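Local structure of putative sugar ABC transporter (Yersinia enterocolitica subsp. enterocolitica 8081, 5ULB) at residues A[174-182]-A[193-201]; A[286-297]-A[313-323]. The protein probably serves as the periplasmic substrate-binding component of a sugar ABC transporter, and here holds a selenium analogue of methylthioribose in its cleft. All coordinates share one frame; numbering follows the deposited sequence.

Contact 1 of 2, residues A[174-182]-A[193-201]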
# COMPACT_ATOMS: atom_id res chain seq x y z
N THR A 174 6.33 -19.79 17.18
CA THR A 174 7.74 -19.89 16.92
C THR A 174 7.97 -19.39 15.49
O THR A 174 7.45 -19.99 14.57
CB THR A 174 8.24 -21.31 17.10
OG1 THR A 174 8.03 -21.76 18.43
CG2 THR A 174 9.72 -21.44 16.68
N GLU A 175 8.82 -18.35 15.31
CA GLU A 175 9.22 -17.92 14.01
C GLU A 175 10.41 -18.77 13.58
O GLU A 175 11.49 -18.66 14.14
CB GLU A 175 9.64 -16.47 14.03
CG GLU A 175 10.05 -15.94 12.66
CD GLU A 175 10.72 -14.57 12.72
OE1 GLU A 175 10.07 -13.62 13.18
OE2 GLU A 175 11.90 -14.40 12.25
N LEU A 176 10.19 -19.59 12.59
CA LEU A 176 11.28 -20.45 12.06
C LEU A 176 12.28 -19.60 11.30
O LEU A 176 13.49 -19.84 11.41
CB LEU A 176 10.73 -21.60 11.24
CG LEU A 176 9.85 -22.58 11.91
CD1 LEU A 176 9.23 -23.45 10.85
CD2 LEU A 176 10.52 -23.30 13.01
N GLU A 177 11.79 -18.70 10.43
CA GLU A 177 12.58 -17.89 9.53
C GLU A 177 11.75 -16.72 9.08
O GLU A 177 10.53 -16.79 9.04
CB GLU A 177 13.00 -18.77 8.26
CG GLU A 177 14.22 -18.26 7.61
CD GLU A 177 14.86 -19.28 6.72
OE1 GLU A 177 15.43 -18.73 5.74
OE2 GLU A 177 14.91 -20.55 7.03
N SER A 178 12.47 -15.68 8.65
CA SER A 178 11.92 -14.58 7.92
C SER A 178 12.60 -14.44 6.55
O SER A 178 13.81 -14.52 6.50
CB SER A 178 12.07 -13.30 8.76
OG SER A 178 11.38 -12.21 8.13
N ILE A 179 11.80 -14.20 5.54
CA ILE A 179 12.20 -14.14 4.15
C ILE A 179 11.65 -12.93 3.53
O ILE A 179 10.47 -12.61 3.78
CB ILE A 179 11.45 -15.30 3.30
CG1 ILE A 179 11.97 -16.60 3.62
CG2 ILE A 179 11.42 -15.08 1.75
CD1 ILE A 179 11.08 -17.74 3.11
N GLY A 180 12.40 -12.26 2.62
CA GLY A 180 11.82 -11.26 1.78
C GLY A 180 12.84 -10.25 1.26
O GLY A 180 13.65 -9.81 2.02
N ALA A 181 12.63 -9.81 0.00
CA ALA A 181 13.42 -8.73 -0.57
C ALA A 181 12.59 -8.02 -1.60
O ALA A 181 11.67 -8.60 -2.22
CB ALA A 181 14.67 -9.34 -1.23
N VAL A 182 12.95 -6.77 -1.85
CA VAL A 182 12.41 -6.08 -3.00
C VAL A 182 13.31 -6.32 -4.23
O VAL A 182 14.52 -6.24 -4.11
CB VAL A 182 12.36 -4.55 -2.73
CG1 VAL A 182 11.86 -3.77 -3.97
CG2 VAL A 182 11.48 -4.25 -1.53
N LYS A 193 12.50 -18.83 -2.72
CA LYS A 193 12.98 -18.81 -1.36
C LYS A 193 12.09 -19.64 -0.43
O LYS A 193 12.60 -20.40 0.41
CB LYS A 193 13.13 -17.39 -0.82
CG LYS A 193 14.30 -16.69 -1.44
CD LYS A 193 14.29 -15.23 -1.10
CE LYS A 193 15.50 -14.61 -1.67
NZ LYS A 193 15.54 -13.08 -1.48
N VAL A 194 10.77 -19.55 -0.60
CA VAL A 194 9.88 -20.36 0.19
C VAL A 194 10.05 -21.81 -0.15
O VAL A 194 10.01 -22.68 0.75
CB VAL A 194 8.42 -19.85 0.07
CG1 VAL A 194 7.47 -20.86 0.69
CG2 VAL A 194 8.23 -18.46 0.67
N GLY A 195 10.28 -22.15 -1.44
CA GLY A 195 10.51 -23.56 -1.78
C GLY A 195 11.67 -24.16 -1.00
O GLY A 195 11.59 -25.31 -0.54
N ALA A 196 12.76 -23.39 -0.81
CA ALA A 196 13.88 -23.93 -0.07
C ALA A 196 13.56 -24.06 1.43
O ALA A 196 14.01 -25.03 2.07
CB ALA A 196 15.12 -23.04 -0.28
N VAL A 197 12.77 -23.13 2.00
CA VAL A 197 12.39 -23.22 3.41
C VAL A 197 11.48 -24.46 3.59
O VAL A 197 11.60 -25.21 4.59
CB VAL A 197 11.72 -21.93 3.88
CG1 VAL A 197 11.31 -22.11 5.31
CG2 VAL A 197 12.75 -20.88 3.90
N LEU A 198 10.59 -24.72 2.63
CA LEU A 198 9.72 -25.90 2.68
C LEU A 198 10.53 -27.21 2.69
O LEU A 198 10.16 -28.23 3.29
CB LEU A 198 8.78 -25.90 1.53
CG LEU A 198 7.73 -24.79 1.50
CD1 LEU A 198 6.93 -24.83 0.20
CD2 LEU A 198 6.73 -24.91 2.66
N ALA A 199 11.68 -27.16 2.00
CA ALA A 199 12.55 -28.35 1.99
C ALA A 199 13.28 -28.58 3.28
O ALA A 199 13.61 -29.72 3.64
CB ALA A 199 13.53 -28.21 0.85
N LYS A 200 13.58 -27.49 4.00
CA LYS A 200 14.22 -27.59 5.31
C LYS A 200 13.26 -28.05 6.42
O LYS A 200 13.72 -28.71 7.39
CB LYS A 200 14.84 -26.25 5.73
CG LYS A 200 16.04 -25.86 4.97
CD LYS A 200 16.82 -24.65 5.49
CE LYS A 200 15.94 -23.47 5.71
NZ LYS A 200 16.81 -22.38 6.19
N TYR A 201 11.96 -27.76 6.23
CA TYR A 201 10.94 -28.06 7.26
C TYR A 201 9.80 -28.80 6.58
O TYR A 201 8.85 -28.19 6.07
CB TYR A 201 10.45 -26.71 7.81
CG TYR A 201 11.43 -25.89 8.54
CD1 TYR A 201 11.89 -26.29 9.78
CD2 TYR A 201 12.00 -24.77 7.98
CE1 TYR A 201 12.86 -25.52 10.46
CE2 TYR A 201 12.90 -23.96 8.66
CZ TYR A 201 13.38 -24.38 9.85
OH TYR A 201 14.26 -23.58 10.57
O HOH W 1 15.24 -21.58 9.51
O HOH W 2 14.46 -21.94 13.19
O HOH W 3 15.10 -13.11 1.82

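Contact 2 of 2, residues A[286-297]-A[313-323]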
# COMPACT_ATOMS: atom_id res chain seq x y z
N TYR A 286 -2.51 11.77 8.24
CA TYR A 286 -3.75 11.10 7.95
C TYR A 286 -3.50 9.58 7.86
O TYR A 286 -2.52 9.11 7.26
CB TYR A 286 -4.36 11.57 6.59
CG TYR A 286 -5.62 10.93 6.16
CD1 TYR A 286 -6.84 11.25 6.77
CD2 TYR A 286 -5.67 9.85 5.25
CE1 TYR A 286 -8.01 10.67 6.43
CE2 TYR A 286 -6.84 9.28 4.96
CZ TYR A 286 -8.01 9.70 5.50
OH TYR A 286 -9.17 9.09 5.13
N GLU A 287 -4.43 8.82 8.44
CA GLU A 287 -4.32 7.37 8.49
C GLU A 287 -5.49 6.70 7.78
O GLU A 287 -6.67 7.02 8.06
CB GLU A 287 -4.27 6.89 9.94
CG GLU A 287 -3.94 5.47 10.11
CD GLU A 287 -3.74 5.08 11.58
OE1 GLU A 287 -4.73 4.84 12.26
OE2 GLU A 287 -2.55 4.97 11.96
N PHE A 288 -5.22 5.72 6.89
CA PHE A 288 -6.25 5.00 6.24
C PHE A 288 -6.70 3.81 7.10
O PHE A 288 -5.88 3.21 7.74
CB PHE A 288 -5.72 4.41 4.89
CG PHE A 288 -5.34 5.49 3.93
CD1 PHE A 288 -6.26 6.01 3.06
CD2 PHE A 288 -4.06 5.96 3.84
CE1 PHE A 288 -5.92 7.04 2.16
CE2 PHE A 288 -3.67 7.00 2.93
CZ PHE A 288 -4.63 7.55 2.12
N ARG A 289 -7.94 3.45 6.99
CA ARG A 289 -8.52 2.27 7.72
C ARG A 289 -8.68 1.08 6.81
O ARG A 289 -9.20 1.22 5.67
CB ARG A 289 -9.92 2.68 8.33
CG ARG A 289 -9.80 3.72 9.39
CD ARG A 289 -11.02 3.88 10.29
NE ARG A 289 -10.91 5.26 10.82
CZ ARG A 289 -11.50 6.25 10.22
NH1 ARG A 289 -12.24 5.91 9.20
NH2 ARG A 289 -11.41 7.47 10.63
N ALA A 290 -8.41 -0.08 7.36
CA ALA A 290 -8.47 -1.33 6.52
C ALA A 290 -9.66 -2.15 6.86
O ALA A 290 -10.36 -1.92 7.89
CB ALA A 290 -7.28 -2.18 6.72
N ALA A 291 -9.99 -3.09 5.99
CA ALA A 291 -10.98 -4.09 6.17
C ALA A 291 -10.33 -5.46 6.16
O ALA A 291 -9.33 -5.67 5.48
CB ALA A 291 -12.05 -4.02 5.05
N SER A 292 -10.93 -6.38 6.91
CA SER A 292 -10.43 -7.73 6.95
C SER A 292 -11.33 -8.58 6.01
O SER A 292 -12.54 -8.69 6.25
CB SER A 292 -10.49 -8.29 8.35
OG SER A 292 -9.70 -7.42 9.21
N ILE A 293 -10.67 -9.22 5.05
CA ILE A 293 -11.35 -9.91 3.97
C ILE A 293 -11.12 -11.42 4.15
O ILE A 293 -10.04 -11.91 3.93
CB ILE A 293 -10.82 -9.48 2.57
CG1 ILE A 293 -10.85 -7.98 2.42
CG2 ILE A 293 -11.57 -10.20 1.42
CD1 ILE A 293 -10.06 -7.44 1.26
N PRO A 294 -12.12 -12.14 4.58
CA PRO A 294 -11.99 -13.64 4.81
C PRO A 294 -12.20 -14.44 3.52
O PRO A 294 -13.07 -14.13 2.73
CB PRO A 294 -13.06 -13.99 5.84
CG PRO A 294 -14.12 -12.95 5.56
CD PRO A 294 -13.48 -11.69 5.01
N GLN A 295 -11.43 -15.49 3.37
CA GLN A 295 -11.53 -16.38 2.23
C GLN A 295 -12.94 -16.88 2.00
O GLN A 295 -13.42 -16.94 0.87
CB GLN A 295 -10.61 -17.56 2.44
CG GLN A 295 -10.64 -18.63 1.39
CD GLN A 295 -9.65 -19.72 1.60
OE1 GLN A 295 -9.49 -20.19 2.74
NE2 GLN A 295 -8.97 -20.17 0.52
N ALA A 296 -13.64 -17.21 3.08
CA ALA A 296 -14.99 -17.83 2.88
C ALA A 296 -15.94 -16.86 2.13
O ALA A 296 -16.81 -17.32 1.37
CB ALA A 296 -15.57 -18.24 4.15
N LEU A 297 -15.79 -15.57 2.40
CA LEU A 297 -16.59 -14.58 1.66
C LEU A 297 -16.42 -14.69 0.14
O LEU A 297 -17.42 -14.65 -0.62
CB LEU A 297 -16.29 -13.16 2.23
CG LEU A 297 -17.07 -12.04 1.63
CD1 LEU A 297 -18.52 -12.15 2.01
CD2 LEU A 297 -16.50 -10.69 2.07
N ILE A 313 -19.83 -6.42 -1.59
CA ILE A 313 -19.90 -7.43 -0.53
C ILE A 313 -19.23 -7.06 0.76
O ILE A 313 -19.27 -7.79 1.70
CB ILE A 313 -19.38 -8.85 -1.07
CG1 ILE A 313 -17.94 -8.76 -1.58
CG2 ILE A 313 -20.35 -9.40 -2.09
CD1 ILE A 313 -17.36 -10.09 -1.99
N ILE A 314 -18.55 -5.91 0.77
CA ILE A 314 -17.92 -5.33 1.94
C ILE A 314 -18.38 -3.89 2.00
O ILE A 314 -17.91 -2.99 1.30
CB ILE A 314 -16.38 -5.41 1.89
CG1 ILE A 314 -15.92 -6.80 1.69
CG2 ILE A 314 -15.72 -4.60 3.02
CD1 ILE A 314 -14.45 -6.91 1.58
N PRO A 315 -19.39 -3.62 2.84
CA PRO A 315 -19.94 -2.26 2.95
C PRO A 315 -18.86 -1.26 3.19
O PRO A 315 -18.08 -1.46 4.12
CB PRO A 315 -20.79 -2.34 4.20
CG PRO A 315 -21.35 -3.74 4.15
CD PRO A 315 -20.18 -4.60 3.67
N GLY A 316 -18.83 -0.24 2.30
CA GLY A 316 -17.97 0.84 2.34
C GLY A 316 -16.52 0.66 1.84
O GLY A 316 -15.72 1.63 1.83
N TRP A 317 -16.23 -0.49 1.27
CA TRP A 317 -14.90 -0.77 0.76
C TRP A 317 -14.49 0.27 -0.29
O TRP A 317 -15.19 0.61 -1.26
CB TRP A 317 -14.85 -2.13 0.12
CG TRP A 317 -13.59 -2.31 -0.63
CD1 TRP A 317 -13.43 -2.19 -2.02
CD2 TRP A 317 -12.36 -2.64 -0.08
NE1 TRP A 317 -12.15 -2.45 -2.29
CE2 TRP A 317 -11.44 -2.70 -1.14
CE3 TRP A 317 -11.88 -2.90 1.23
CZ2 TRP A 317 -10.10 -3.04 -0.91
CZ3 TRP A 317 -10.61 -3.15 1.42
CH2 TRP A 317 -9.73 -3.23 0.35
N GLY A 318 -13.25 0.71 -0.09
CA GLY A 318 -12.57 1.54 -1.09
C GLY A 318 -13.15 2.93 -1.31
O GLY A 318 -12.85 3.61 -2.33
N GLN A 319 -13.96 3.37 -0.38
CA GLN A 319 -14.64 4.68 -0.52
C GLN A 319 -14.35 5.56 0.69
O GLN A 319 -14.20 5.07 1.80
CB GLN A 319 -16.19 4.45 -0.54
CG GLN A 319 -16.67 3.47 -1.63
CD GLN A 319 -18.00 2.71 -1.24
OE1 GLN A 319 -18.05 1.44 -1.11
NE2 GLN A 319 -19.04 3.49 -1.02
N SER A 320 -14.18 6.85 0.44
CA SER A 320 -14.08 7.80 1.53
C SER A 320 -14.40 9.16 0.93
O SER A 320 -13.87 9.50 -0.17
CB SER A 320 -12.58 7.88 2.02
OG SER A 320 -12.46 8.87 2.96
N ASP A 321 -15.03 9.99 1.72
CA ASP A 321 -15.31 11.38 1.41
C ASP A 321 -14.22 12.28 1.92
O ASP A 321 -14.32 13.53 1.71
CB ASP A 321 -16.71 11.84 1.90
CG ASP A 321 -17.31 13.01 1.02
OD1 ASP A 321 -17.92 13.97 1.57
OD2 ASP A 321 -17.22 12.99 -0.24
N ASP A 322 -13.21 11.75 2.60
CA ASP A 322 -12.18 12.59 3.17
C ASP A 322 -11.43 13.38 2.10
O ASP A 322 -11.00 12.85 1.04
CB ASP A 322 -11.21 11.80 4.03
CG ASP A 322 -11.83 11.21 5.31
OD1 ASP A 322 -12.91 11.71 5.69
OD2 ASP A 322 -11.27 10.26 5.83
N PHE A 323 -11.35 14.68 2.32
CA PHE A 323 -10.69 15.59 1.42
C PHE A 323 -11.32 15.81 0.04
O PHE A 323 -10.68 16.36 -0.84
CB PHE A 323 -9.15 15.31 1.29
CG PHE A 323 -8.52 14.92 2.59
CD1 PHE A 323 -8.44 15.88 3.57
CD2 PHE A 323 -8.05 13.66 2.87
CE1 PHE A 323 -7.92 15.61 4.83
CE2 PHE A 323 -7.51 13.36 4.10
CZ PHE A 323 -7.47 14.32 5.12
O HOH W 4 -9.72 7.71 2.90

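Contact 1 of 2, residues A[174-182]-A[193-201]
The carboxylate of E177 reaches from the edge strand 173-179 to K200, the last residue of helix 186-200, and forms a salt bridge of 2.8 Å between OE2 and NZ. The ammonium meets OE2 on its syn side, 16° out of the carboxylate plane. With CG anti to its backbone N (chi1 -155°) and an extended chain beyond, E177 spans the gap and lays its carboxylate against V197 CG2. A water 2.7 Å from E177 OE2 donates to that oxygen and to L176 O, and accepts from Y201 OH at 2.5 Å. A second water donates to L176 O and Y201 OH, giving the strand carbonyl two water donors. Next to this network, L176 CD1 sits over the centre of the Y201 ring in a CH-pi contact, 4.0 Å from the centroid. In the conformers described, one of two for each residue, I179, branched as suits a strand, sets CD1 against V197 CG2 (3.6 Å) and V194 CG2, and K193 packs CB and CD on I179 CG2, while its NZ pairs with D189 and weakly donates to a third water, which also accepts from G180 N, 2.9 Å away. A phi of 156° suits glycine at G180. The chemistry is thus divided: apolar groups, the Y201 ring included, fill the interface in this Rossmann-like lobe, and charges and water satisfy the polar atoms along its partly exposed margin.

Contact 2 of 2, residues A[286-297]-A[313-323]
In the direct hydrogen bond of this contact, Y286 OH donates to D322 OD2 at 2.5 Å, and OD2 accepts through its anti lone pair. OD2 lies at the edge of the tyrosine ring, yet the ring and carboxylate planes stand 87° apart. A water donates to Y286 OH at 2.7 Å and is weakly bonded to S320 OG. That serine oxygen also accepts from D322 N at 3.0 Å, an ST turn that helps position the aspartate.

In an edge-to-face aromatic pair, F323 turns its edge to one face of Y286, with centroids 4.9 Å apart and planes at 74°; chi1 of 178° swings the Y286 ring away from its backbone nitrogen toward the loop.

Apolar packing joins the other end. A291 is small enough to let the edge of W317 approach, its CB 4.0 Å from CE3. I293 CG1 meets I314 CD1 at 3.8 Å, the two side chains crossing nearly at right angles, and L297 packs CD2 on I314 CG1 and CG on I313 CD1. G316 and G318 suit the positive phi of two overlapping type II turns that share W317.

The loop 313-323 thus runs beside strand 285-294 and the start of helix 295-299, while F288 and F323 pack on helix 262-278, whose R271 binds the carbonyls of S320 and D322.

Contact 1 and contact 2 both reach the same mixed sheet: 174-182 lies on its outermost strand 173-179, whereas 286-297 follows the broken strand 285-294, which lies between 118-122, parallel to it, and 254-259, antiparallel to it. Their centres are 31 Å apart and their nearest atoms about 16 Å, and the chain completes contact 1 before it opens contact 2. Neither supplies a residue of the sugar pocket. The A181 side chain is about 9 Å from the bound selenoribose and that of W317 about 11 Å, so both contacts are structural packing near the site: one packs helix 186-200 on the outermost strand, the other lays the loop before helix 327-335 along strand 285-294.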